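Local coordinates for protein ketol-acid reductoisomerase (NAD(+)) (uncultured archaeon GZfos26G2, PDB 4XDY) that catalyses the magnesium-dependent methyl migration and NADH-linked reduction of (S)-2-acetolactate in branched-chain amino acid biosynthesis, at residues T18-M22 against A74-G78; V42-T47 against F66-I71; M131-K135 against E191-D195; G153-K158 against I183-E189. All blocks are in the same frame, centred on the assembly; numbering follows the deposited sequence. Where two conformers were deposited one is given.

Interaction 1: T18-M22 against A74-G78; sequences TIAVM and AAEKG
Ala74 O, in the last turn of helix 71-77, is met by three groups. Gly78 N donates to it at 3.0 Å, Lys77 N adds a weak bond at 3.2 Å, and from strand 18-22 the methyl of Ala20 presses against it, CB to Ala74 O 3.3 Å. Gly78 has already left the helical backbone angles. It has no side chain to hold the two backbones apart, and Ala20 CA and Gly78 CA come within 4.6 Å. Helix 71-77 is the connection of a beta-alpha-beta crossover in the Rossmann domain: it follows strand 67-70, passes over strands 41-50 and 18-22, and leads into strand 80-83, the parallel neighbour of 18-22. Towards the start of the helical segment Met22 supplies the packing. Its CG stands beside the backbone N (chi1 -45°), and a bend at chi2 (-57°) folds the thioether back over the helix. Met22 CE then lies 3.4 Å from Ala75 N and 3.6 Å from Ala75 CB, while Met22 SD rests 3.9 Å from Ala74 CB. At the far end Thr18 turns CG2 to Lys77 O (3.8 Å) and gives its hydroxyl OG1 to a hydrogen bond with Asn41. The amine of Lys77 runs off to a salt bridge with Glu67, and Lys106 NZ hydrogen-bonds to Glu76 O and Gly78 O where the helix ends.

Interaction 2: V42-T47 against F66-I71; sequences VVIGET and FEVLPI. With NAI (1,4-dihydronicotinamide adenine dinucleotide), chain E.
Ile44 lays its longer branch on Phe66: CG1 points away from the carbonyl carbon (chi1 -52°) and CD1 is folded round until it sits over one face of the ring, with Ile44 CG1 3.6 Å from Phe66 CB. Val42 reaches the same ring obliquely, CG1 to Phe66 CE1 4.0 Å, and Lys36 adds a cation-pi contact. On the other side of the sheet Val43 and Glu67 run side by side. Glu67 is stretched out beyond CG, which carries its carboxylate past Val43 CG1 to a salt bridge with Lys77. The two strands are parallel, held by Ile44 N to Glu67 O, by Leu69 N to Ile44 O (2.8 Å, nearly straight) and by Glu46 N to Leu69 O (2.9 Å). Glu46 carries the contact to the cofactor. Its first torsion, chi1 -103°, stands away from the staggered positions, and with the bend at chi2 (-69°) it folds the carboxylate over towards the next amide. There the anti lone pair of Glu46 OE1 takes Thr47 N at 2.9 Å, and Glu46 OE2 takes Tyr24 N as well as the adenosine ribose hydroxyl O2B of the dinucleotide at 2.6 Å. A carboxylate gripping that hydroxyl, where NADPH would bear its phosphate, is consistent with the preference for NADH. One water joins Glu46 O, Thr47 OG1 and Ile71 N. Around the pair, helix 26-37 packs on Ile44 and Phe66, helix 56-63 on Val68, and helix 90-98 on Ile71, while strand 18-22 hydrogen-bonds to strand 41-50.

Interaction 3: M131-K135 against E191-D195; sequences MVAPK and ETYED. With MG (magnesium ion), chain D; MG (magnesium ion), chain C; HIO (N-hydroxy-N-isopropyloxamic acid), chain H.
The two-magnesium active site lies where the Rossmann domain meets helix 188-203, and here Lys135, just past strand 128-134, puts its amine among three carboxylates of that helix. Bends at chi2 and chi3 curl the lysine round to them. Lys135 NZ gives a hydrogen bond to the syn lone pair of Glu194 OE1 (2.7 Å), another to Glu191 OE2 (2.9 Å) and a third to Asp195 OD1 (2.9 Å). The last two oxygens are met on their anti sides, Asp195 OD1 from 26° out of the carboxylate plane. Beside this network Met131 crosses Glu191 at about a right angle, CE to Glu191 CB 3.4 Å, while Glu191 OE1 is held by Gly113 N and His112. Asp195 bridges the metals: OD1 binds one magnesium at 2.0 Å and OD2 the other at 2.1 Å, and O2 of the inhibitor bridges them too. Glu199 joins Asp195 OD2 on the second of these. Glu231 of the second subunit makes only a long, weak ion pair with the amine, and Glu235 of that subunit packs on the lysine. Because Asp195 OD1 serves a magnesium and the amine together, Lys135 probably helps, as a second-shell group, to hold this metal-binding carboxylate in place.

Interaction 4: G153-K158 against I183-E189; sequences GLVAVK and ILECTFE
Ile183 turns at chi2 (-67°) and brings CD1 over Gly153, 3.5 Å from Gly153 CA, where the glycine has no side chain to block it. Its other branch, CG2, touches Val155 CG2 at 3.6 Å, the valine's first torsion of 172° swinging that methyl towards the isoleucine. These residues belong to a beta-alpha-beta unit: strand 153-157, helix 165-175 and strand 183-185. The helix covers the face carrying Val155 and Ile183, with Ala169 and Thr173 against the valine. Parallel pairing runs from Leu184 N to Gly153 O (2.9 Å), through Val155 N to Leu184 O, to Cys186 N and Val155 O. On the opposite face Leu154 and Leu184 lie alongside each other, Leu154 CB meets Cys186 SG at 3.8 Å, and Met227 of the second subunit packs on all three residues. Beyond Cys186 segment 183-189 turns into helix 188-203, whose N-cap Thr187 bonds through OG1 to Gln190 N. Phe188 presents its ring to the strand end, CD1 to Ala156 CB 3.7 Å, with Lys158 CB also leaning obliquely on the ring. Lys158 NZ makes a salt bridge to Glu189 OE2 that is doubtful as a fixture, since Glu189 was modelled in two conformers. Where direct pairing stops, a water takes over between the two segments, giving a hydrogen to Cys186 O at 2.6 Å and accepting one from Val157 N at 2.9 Å.

Overall arrangement
All four contacts reach one sheet, at two separate places along it. Interactions 1 and 2 adjoin, their centres about 7 Å apart: Val43 pairs with Ile19 and Val21, and strand 67-70 runs straight into helix 71-77. Interactions 3 and 4 adjoin likewise, through the pairing of strands 128-134 and 153-157 and shared helix 188-203, and both touch the second subunit. Between the two groups centres lie about 22 to 26 Å apart. Interaction 1 is buried, mostly apolar strand-on-helix packing; interactions 2 and 4 are parallel strand pairs, the former buried and ending at the cofactor, the latter partly exposed at a water-bridged end. Interaction 3 is wholly buried yet dominated by charge and metal.

Interaction 1: T18-M22 against A74-G78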
# COMPACT_ATOMS: atom_id res chain seq x y z
N THR A 18 -7.14 -35.47 7.51
CA THR A 18 -7.54 -34.93 6.22
C THR A 18 -8.36 -33.63 6.47
O THR A 18 -9.29 -33.62 7.30
CB THR A 18 -8.40 -35.97 5.51
OG1 THR A 18 -7.55 -37.09 5.21
CG2 THR A 18 -9.00 -35.40 4.21
N ILE A 19 -7.98 -32.62 5.73
CA ILE A 19 -8.70 -31.33 5.75
C ILE A 19 -9.56 -31.25 4.48
O ILE A 19 -8.99 -31.28 3.33
CB ILE A 19 -7.73 -30.12 5.70
CG1 ILE A 19 -6.51 -30.26 6.63
CG2 ILE A 19 -8.55 -28.79 5.85
CD1 ILE A 19 -6.89 -30.42 8.02
N ALA A 20 -10.85 -31.13 4.67
CA ALA A 20 -11.80 -30.86 3.59
C ALA A 20 -11.99 -29.35 3.48
O ALA A 20 -12.56 -28.75 4.37
CB ALA A 20 -13.11 -31.53 3.86
N VAL A 21 -11.46 -28.79 2.42
CA VAL A 21 -11.58 -27.32 2.16
C VAL A 21 -12.81 -27.11 1.30
O VAL A 21 -12.81 -27.55 0.14
CB VAL A 21 -10.33 -26.75 1.53
CG1 VAL A 21 -10.56 -25.30 1.07
CG2 VAL A 21 -9.13 -26.84 2.49
N MET A 22 -13.84 -26.48 1.88
CA MET A 22 -15.07 -26.18 1.18
C MET A 22 -14.97 -24.79 0.51
O MET A 22 -14.91 -23.79 1.19
CB MET A 22 -16.25 -26.21 2.11
CG MET A 22 -16.31 -27.42 3.07
SD MET A 22 -16.28 -28.94 2.09
CE MET A 22 -17.00 -30.04 3.30
N ALA A 74 -17.18 -34.46 0.54
CA ALA A 74 -15.99 -33.89 1.12
C ALA A 74 -16.09 -33.79 2.63
O ALA A 74 -15.11 -34.05 3.33
CB ALA A 74 -15.72 -32.51 0.51
N ALA A 75 -17.26 -33.46 3.14
CA ALA A 75 -17.46 -33.30 4.55
C ALA A 75 -17.35 -34.67 5.26
O ALA A 75 -16.90 -34.76 6.38
CB ALA A 75 -18.80 -32.76 4.85
N GLU A 76 -17.83 -35.69 4.58
CA GLU A 76 -17.72 -37.08 5.06
C GLU A 76 -16.26 -37.47 5.23
O GLU A 76 -15.89 -38.01 6.25
CB GLU A 76 -18.44 -38.02 4.06
CG GLU A 76 -18.73 -39.40 4.63
CD GLU A 76 -19.83 -40.15 3.88
OE1 GLU A 76 -20.43 -39.65 2.89
OE2 GLU A 76 -20.09 -41.28 4.34
N LYS A 77 -15.42 -37.09 4.30
CA LYS A 77 -14.09 -37.50 4.29
C LYS A 77 -13.18 -36.66 5.22
O LYS A 77 -12.11 -37.08 5.64
CB LYS A 77 -13.65 -37.41 2.84
CG LYS A 77 -12.25 -37.84 2.65
CD LYS A 77 -11.96 -38.41 1.26
CE LYS A 77 -10.45 -38.73 1.25
NZ LYS A 77 -10.05 -39.54 0.10
N GLY A 78 -13.55 -35.41 5.47
CA GLY A 78 -12.63 -34.57 6.22
C GLY A 78 -12.72 -34.83 7.72
O GLY A 78 -13.79 -34.89 8.29

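Interaction 2: V42-T47 against F66-I71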
# COMPACT_ATOMS: atom_id res chain seq x y z
N VAL A 42 -5.31 -32.94 1.73
CA VAL A 42 -6.47 -32.05 1.51
C VAL A 42 -7.44 -32.60 0.49
O VAL A 42 -7.00 -33.09 -0.57
CB VAL A 42 -6.01 -30.66 0.99
CG1 VAL A 42 -7.23 -29.75 0.71
CG2 VAL A 42 -5.05 -30.03 1.98
N VAL A 43 -8.73 -32.47 0.74
CA VAL A 43 -9.72 -32.70 -0.31
C VAL A 43 -10.54 -31.44 -0.47
O VAL A 43 -10.68 -30.68 0.52
CB VAL A 43 -10.58 -33.94 -0.07
CG1 VAL A 43 -9.63 -35.14 0.07
CG2 VAL A 43 -11.48 -33.81 1.12
N ILE A 44 -10.90 -31.16 -1.72
CA ILE A 44 -11.78 -29.99 -2.04
C ILE A 44 -13.21 -30.40 -2.10
O ILE A 44 -13.58 -31.33 -2.84
CB ILE A 44 -11.37 -29.29 -3.34
CG1 ILE A 44 -9.89 -28.95 -3.33
CG2 ILE A 44 -12.23 -28.04 -3.57
CD1 ILE A 44 -9.44 -28.05 -2.14
N GLY A 45 -14.04 -29.71 -1.35
CA GLY A 45 -15.50 -29.73 -1.48
C GLY A 45 -15.92 -28.54 -2.36
O GLY A 45 -15.66 -27.39 -2.02
N GLU A 46 -16.55 -28.83 -3.51
CA GLU A 46 -17.02 -27.77 -4.40
C GLU A 46 -18.29 -28.19 -5.07
O GLU A 46 -18.80 -29.28 -4.78
CB GLU A 46 -15.93 -27.38 -5.42
CG GLU A 46 -15.22 -26.07 -5.09
CD GLU A 46 -16.05 -24.79 -5.24
OE1 GLU A 46 -17.25 -24.86 -5.51
OE2 GLU A 46 -15.50 -23.66 -4.93
N THR A 47 -18.85 -27.26 -5.85
CA THR A 47 -20.07 -27.46 -6.56
C THR A 47 -19.79 -27.32 -8.07
O THR A 47 -19.28 -26.30 -8.54
CB THR A 47 -21.13 -26.46 -6.12
OG1 THR A 47 -21.27 -26.51 -4.69
CG2 THR A 47 -22.49 -26.80 -6.77
N PHE A 66 -6.04 -31.51 -7.16
CA PHE A 66 -6.75 -31.96 -5.98
C PHE A 66 -7.77 -33.02 -6.26
O PHE A 66 -8.35 -33.03 -7.32
CB PHE A 66 -7.47 -30.74 -5.34
CG PHE A 66 -6.55 -29.82 -4.71
CD1 PHE A 66 -6.19 -30.00 -3.37
CD2 PHE A 66 -5.99 -28.80 -5.41
CE1 PHE A 66 -5.25 -29.15 -2.77
CE2 PHE A 66 -5.06 -27.96 -4.82
CZ PHE A 66 -4.72 -28.11 -3.50
N GLU A 67 -8.06 -33.85 -5.27
CA GLU A 67 -9.32 -34.55 -5.27
C GLU A 67 -10.48 -33.59 -4.99
O GLU A 67 -10.49 -32.92 -3.96
CB GLU A 67 -9.30 -35.69 -4.26
CG GLU A 67 -10.65 -36.32 -4.07
CD GLU A 67 -10.67 -37.56 -3.18
OE1 GLU A 67 -9.75 -37.74 -2.33
OE2 GLU A 67 -11.62 -38.36 -3.33
N VAL A 68 -11.49 -33.60 -5.86
CA VAL A 68 -12.57 -32.64 -5.84
C VAL A 68 -13.88 -33.39 -5.77
O VAL A 68 -14.19 -34.22 -6.63
CB VAL A 68 -12.47 -31.67 -7.05
CG1 VAL A 68 -13.54 -30.59 -7.00
CG2 VAL A 68 -11.08 -31.10 -7.17
N LEU A 69 -14.63 -33.16 -4.70
CA LEU A 69 -15.86 -33.81 -4.45
C LEU A 69 -16.94 -32.81 -4.26
O LEU A 69 -16.63 -31.68 -3.85
CB LEU A 69 -15.74 -34.63 -3.16
CG LEU A 69 -14.57 -35.64 -3.08
CD1 LEU A 69 -14.35 -36.23 -1.70
CD2 LEU A 69 -14.85 -36.76 -4.06
N PRO A 70 -18.20 -33.26 -4.37
CA PRO A 70 -19.30 -32.50 -3.88
C PRO A 70 -19.11 -32.23 -2.39
O PRO A 70 -18.44 -33.01 -1.68
CB PRO A 70 -20.54 -33.41 -4.10
CG PRO A 70 -20.09 -34.47 -5.07
CD PRO A 70 -18.62 -34.59 -4.93
N ILE A 71 -19.67 -31.12 -1.92
CA ILE A 71 -19.47 -30.72 -0.52
C ILE A 71 -19.88 -31.82 0.48
O ILE A 71 -19.14 -32.07 1.46
CB ILE A 71 -20.18 -29.36 -0.21
CG1 ILE A 71 -19.51 -28.26 -1.05
CG2 ILE A 71 -20.22 -29.06 1.28
CD1 ILE A 71 -20.18 -26.91 -1.02
PA NAI E . -15.17 -16.83 -2.40
O1A NAI E . -16.19 -15.69 -2.58
O2A NAI E . -13.89 -16.79 -3.12
O5B NAI E . -16.03 -18.18 -2.57
C5B NAI E . -15.35 -19.47 -2.58
C4B NAI E . -16.01 -20.37 -3.67
O4B NAI E . -17.33 -20.62 -3.20
C3B NAI E . -16.19 -19.78 -5.09
O3B NAI E . -14.93 -19.82 -5.75
C2B NAI E . -17.29 -20.66 -5.66
O2B NAI E . -16.67 -21.79 -6.27
C1B NAI E . -18.05 -21.06 -4.38
N9A NAI E . -19.37 -20.45 -4.34
C8A NAI E . -19.60 -19.09 -4.61
N7A NAI E . -20.90 -18.85 -4.50
C5A NAI E . -21.50 -20.03 -4.20
C6A NAI E . -22.87 -20.46 -4.00
N6A NAI E . -23.90 -19.61 -4.09
N1A NAI E . -23.13 -21.75 -3.66
C2A NAI E . -22.13 -22.65 -3.58
N3A NAI E . -20.85 -22.36 -3.75
C4A NAI E . -20.48 -21.07 -4.08
O3 NAI E . -14.87 -16.91 -0.74
PN NAI E . -13.61 -16.10 -0.02
O1N NAI E . -13.66 -14.62 -0.37
O2N NAI E . -12.40 -16.87 -0.34
O5D NAI E . -14.17 -16.20 1.46
C5D NAI E . -14.05 -17.47 2.17
C4D NAI E . -14.06 -17.25 3.73
O4D NAI E . -12.78 -16.64 3.98
C3D NAI E . -15.08 -16.26 4.26
O3D NAI E . -15.51 -16.65 5.57
C2D NAI E . -14.35 -14.90 4.34
O2D NAI E . -14.88 -13.94 5.24
C1D NAI E . -12.97 -15.38 4.73
N1N NAI E . -11.80 -14.54 4.43
C2N NAI E . -11.60 -14.16 3.15
C3N NAI E . -10.53 -13.40 2.81
C7N NAI E . -10.29 -13.11 1.43
O7N NAI E . -11.14 -13.11 0.49
N7N NAI E . -9.02 -13.05 1.13
C4N NAI E . -9.60 -13.03 3.85
C5N NAI E . -9.75 -13.66 5.13
C6N NAI E . -10.89 -14.37 5.38
O HOH W 1 -6.36 -33.85 -2.97
O HOH W 2 -21.68 -29.31 -3.40

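Interaction 3: M131-K135 against E191-D195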
# COMPACT_ATOMS: atom_id res chain seq x y z
N MET A 131 -11.29 -21.54 14.40
CA MET A 131 -11.08 -20.54 13.37
C MET A 131 -9.63 -20.26 13.20
O MET A 131 -8.87 -20.06 14.18
CB MET A 131 -11.82 -19.20 13.71
CG MET A 131 -11.35 -18.24 12.67
SD MET A 131 -12.44 -16.89 12.63
CE MET A 131 -12.02 -16.30 13.97
N VAL A 132 -9.17 -20.29 11.95
CA VAL A 132 -7.86 -19.83 11.55
C VAL A 132 -8.03 -18.68 10.53
O VAL A 132 -8.39 -18.93 9.36
CB VAL A 132 -6.97 -20.97 11.04
CG1 VAL A 132 -6.80 -22.02 12.18
CG2 VAL A 132 -7.56 -21.71 9.80
N ALA A 133 -7.89 -17.46 11.02
CA ALA A 133 -8.24 -16.26 10.22
C ALA A 133 -7.03 -15.53 9.77
O ALA A 133 -6.36 -14.92 10.60
CB ALA A 133 -9.12 -15.36 11.04
N PRO A 134 -6.69 -15.55 8.43
CA PRO A 134 -5.49 -14.86 7.99
C PRO A 134 -5.84 -13.38 7.85
O PRO A 134 -6.88 -13.08 7.31
CB PRO A 134 -5.18 -15.50 6.60
CG PRO A 134 -6.53 -15.94 6.12
CD PRO A 134 -7.41 -16.17 7.30
N LYS A 135 -4.91 -12.49 8.23
CA LYS A 135 -5.05 -11.05 8.09
C LYS A 135 -4.42 -10.68 6.73
O LYS A 135 -3.33 -10.06 6.62
CB LYS A 135 -4.37 -10.33 9.29
CG LYS A 135 -4.92 -10.71 10.64
CD LYS A 135 -6.36 -10.31 10.88
CE LYS A 135 -7.44 -11.35 10.59
NZ LYS A 135 -8.91 -10.93 10.77
N GLU A 191 -12.24 -11.57 16.59
CA GLU A 191 -11.89 -11.61 15.18
C GLU A 191 -12.95 -10.99 14.32
O GLU A 191 -12.63 -10.15 13.48
CB GLU A 191 -11.62 -13.00 14.66
CG GLU A 191 -10.93 -12.98 13.29
CD GLU A 191 -11.86 -12.88 12.06
OE1 GLU A 191 -13.07 -13.15 12.18
OE2 GLU A 191 -11.28 -12.51 11.03
N THR A 192 -14.21 -11.30 14.59
CA THR A 192 -15.26 -10.90 13.72
C THR A 192 -15.32 -9.38 13.71
O THR A 192 -15.40 -8.72 12.66
CB THR A 192 -16.61 -11.44 14.20
OG1 THR A 192 -16.57 -12.90 14.18
CG2 THR A 192 -17.70 -10.94 13.29
N TYR A 193 -15.26 -8.79 14.90
CA TYR A 193 -15.44 -7.35 14.98
C TYR A 193 -14.28 -6.57 14.46
O TYR A 193 -14.48 -5.58 13.71
CB TYR A 193 -15.73 -6.94 16.44
CG TYR A 193 -16.87 -7.64 17.13
CD1 TYR A 193 -18.00 -8.05 16.45
CD2 TYR A 193 -16.82 -7.85 18.51
CE1 TYR A 193 -19.05 -8.71 17.09
CE2 TYR A 193 -17.87 -8.50 19.17
CZ TYR A 193 -19.00 -8.90 18.48
OH TYR A 193 -20.04 -9.53 19.11
N GLU A 194 -13.08 -6.98 14.78
CA GLU A 194 -11.87 -6.24 14.34
C GLU A 194 -11.76 -6.34 12.81
O GLU A 194 -11.37 -5.40 12.15
CB GLU A 194 -10.61 -6.72 15.03
CG GLU A 194 -10.15 -8.12 14.72
CD GLU A 194 -9.42 -8.26 13.41
OE1 GLU A 194 -9.33 -9.42 12.92
OE2 GLU A 194 -8.81 -7.23 12.92
N ASP A 195 -12.11 -7.52 12.31
CA ASP A 195 -11.98 -7.82 10.85
C ASP A 195 -12.95 -6.95 10.05
O ASP A 195 -12.56 -6.32 9.08
CB ASP A 195 -12.26 -9.28 10.59
CG ASP A 195 -11.96 -9.66 9.14
OD1 ASP A 195 -10.77 -9.78 8.81
OD2 ASP A 195 -12.96 -9.70 8.37
MG MG D . -9.71 -9.36 7.16
MG MG C . -13.21 -9.93 6.34
C1 HIO H . -12.08 -10.06 3.74
O11 HIO H . -13.19 -10.22 4.31
O12 HIO H . -11.78 -10.25 2.51
C2 HIO H . -11.00 -9.69 4.76
O2 HIO H . -11.26 -9.90 5.97
N3 HIO H . -9.88 -9.06 4.45
O3 HIO H . -8.77 -9.06 5.40
C4 HIO H . -9.66 -8.42 3.19
C41 HIO H . -9.14 -7.00 3.45
C42 HIO H . -8.68 -9.31 2.43
O HOH W 3 -9.17 -11.46 7.43
O HOH W 4 -7.99 -8.82 8.38
O HOH W 5 -10.40 -7.37 7.34
O HOH W 6 -15.28 -9.90 6.47
O HOH W 7 -13.18 -12.07 6.64

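Interaction 4: G153-K158 against I183-E189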
# COMPACT_ATOMS: atom_id res chain seq x y z
N GLY A 153 -1.96 -14.20 11.42
CA GLY A 153 -3.25 -14.86 11.68
C GLY A 153 -3.81 -14.79 13.08
O GLY A 153 -3.08 -14.53 14.05
N LEU A 154 -5.10 -15.02 13.18
CA LEU A 154 -5.84 -15.03 14.43
C LEU A 154 -6.43 -16.42 14.57
O LEU A 154 -7.02 -16.99 13.59
CB LEU A 154 -6.97 -13.98 14.42
CG LEU A 154 -6.57 -12.60 14.94
CD1 LEU A 154 -5.35 -11.99 14.38
CD2 LEU A 154 -7.75 -11.62 14.77
N VAL A 155 -6.28 -17.00 15.77
CA VAL A 155 -6.77 -18.34 16.02
C VAL A 155 -7.71 -18.34 17.21
O VAL A 155 -7.38 -17.85 18.27
CB VAL A 155 -5.60 -19.33 16.23
CG1 VAL A 155 -6.11 -20.69 16.69
CG2 VAL A 155 -4.79 -19.46 14.99
N ALA A 156 -8.92 -18.85 17.01
CA ALA A 156 -9.92 -18.93 18.01
C ALA A 156 -10.51 -20.36 18.14
O ALA A 156 -10.53 -21.10 17.18
CB ALA A 156 -11.04 -17.98 17.78
N VAL A 157 -11.01 -20.65 19.33
CA VAL A 157 -11.69 -21.91 19.63
C VAL A 157 -12.98 -21.64 20.32
O VAL A 157 -13.03 -21.04 21.39
CB VAL A 157 -10.80 -22.86 20.50
CG1 VAL A 157 -11.58 -24.15 20.75
CG2 VAL A 157 -9.50 -23.13 19.83
N LYS A 158 -14.07 -22.10 19.73
CA LYS A 158 -15.39 -21.84 20.28
C LYS A 158 -15.85 -23.11 21.06
O LYS A 158 -16.54 -22.96 22.03
CB LYS A 158 -16.38 -21.63 19.15
CG LYS A 158 -17.86 -21.48 19.56
CD LYS A 158 -17.95 -20.13 20.27
CE LYS A 158 -19.32 -19.60 20.59
NZ LYS A 158 -18.97 -18.21 21.04
N ILE A 183 0.98 -15.38 14.99
CA ILE A 183 -0.41 -15.76 15.31
C ILE A 183 -0.78 -15.16 16.67
O ILE A 183 0.02 -15.16 17.69
CB ILE A 183 -0.54 -17.32 15.36
CG1 ILE A 183 -0.28 -17.88 13.99
CG2 ILE A 183 -1.78 -17.85 16.02
CD1 ILE A 183 -1.32 -17.53 12.99
N LEU A 184 -1.97 -14.61 16.72
CA LEU A 184 -2.60 -14.15 17.96
C LEU A 184 -3.79 -15.01 18.26
O LEU A 184 -4.66 -15.27 17.38
CB LEU A 184 -3.12 -12.70 17.80
CG LEU A 184 -2.05 -11.73 17.32
CD1 LEU A 184 -2.74 -10.37 17.14
CD2 LEU A 184 -0.90 -11.66 18.32
N GLU A 185 -3.89 -15.45 19.53
CA GLU A 185 -5.10 -16.09 19.98
C GLU A 185 -6.14 -15.16 20.43
O GLU A 185 -5.81 -14.10 21.06
CB GLU A 185 -4.77 -17.07 21.13
CG GLU A 185 -3.78 -18.13 20.70
CD GLU A 185 -3.72 -19.29 21.71
OE1 GLU A 185 -4.60 -20.17 21.72
OE2 GLU A 185 -2.79 -19.24 22.53
N CYS A 186 -7.40 -15.49 20.12
CA CYS A 186 -8.49 -14.55 20.36
C CYS A 186 -9.79 -15.31 20.37
O CYS A 186 -9.80 -16.56 20.28
CB CYS A 186 -8.49 -13.42 19.32
SG CYS A 186 -8.99 -14.04 17.67
N THR A 187 -10.89 -14.64 20.54
CA THR A 187 -12.18 -15.28 20.48
C THR A 187 -12.79 -15.11 19.07
O THR A 187 -12.34 -14.25 18.28
CB THR A 187 -13.22 -14.70 21.46
OG1 THR A 187 -13.49 -13.31 21.15
CG2 THR A 187 -12.72 -14.80 22.94
N PHE A 188 -13.81 -15.89 18.77
CA PHE A 188 -14.51 -15.80 17.49
C PHE A 188 -15.10 -14.35 17.34
O PHE A 188 -15.03 -13.76 16.26
CB PHE A 188 -15.64 -16.77 17.46
CG PHE A 188 -15.35 -18.00 16.66
CD1 PHE A 188 -14.55 -19.00 17.19
CD2 PHE A 188 -15.85 -18.17 15.34
CE1 PHE A 188 -14.31 -20.18 16.45
CE2 PHE A 188 -15.65 -19.34 14.64
CZ PHE A 188 -14.83 -20.33 15.20
N GLU A 189 -15.57 -13.79 18.45
CA GLU A 189 -16.26 -12.50 18.44
C GLU A 189 -15.20 -11.42 18.21
O GLU A 189 -15.43 -10.45 17.49
CB GLU A 189 -17.08 -12.34 19.73
CG GLU A 189 -18.26 -13.36 19.86
CD GLU A 189 -17.90 -14.86 20.17
OE1 GLU A 189 -16.77 -15.08 20.79
OE2 GLU A 189 -18.71 -15.82 19.69
O HOH W 8 -6.94 -19.96 20.29
O HOH W 9 -14.21 -18.16 20.63
O HOH W 10 -10.73 -18.71 21.42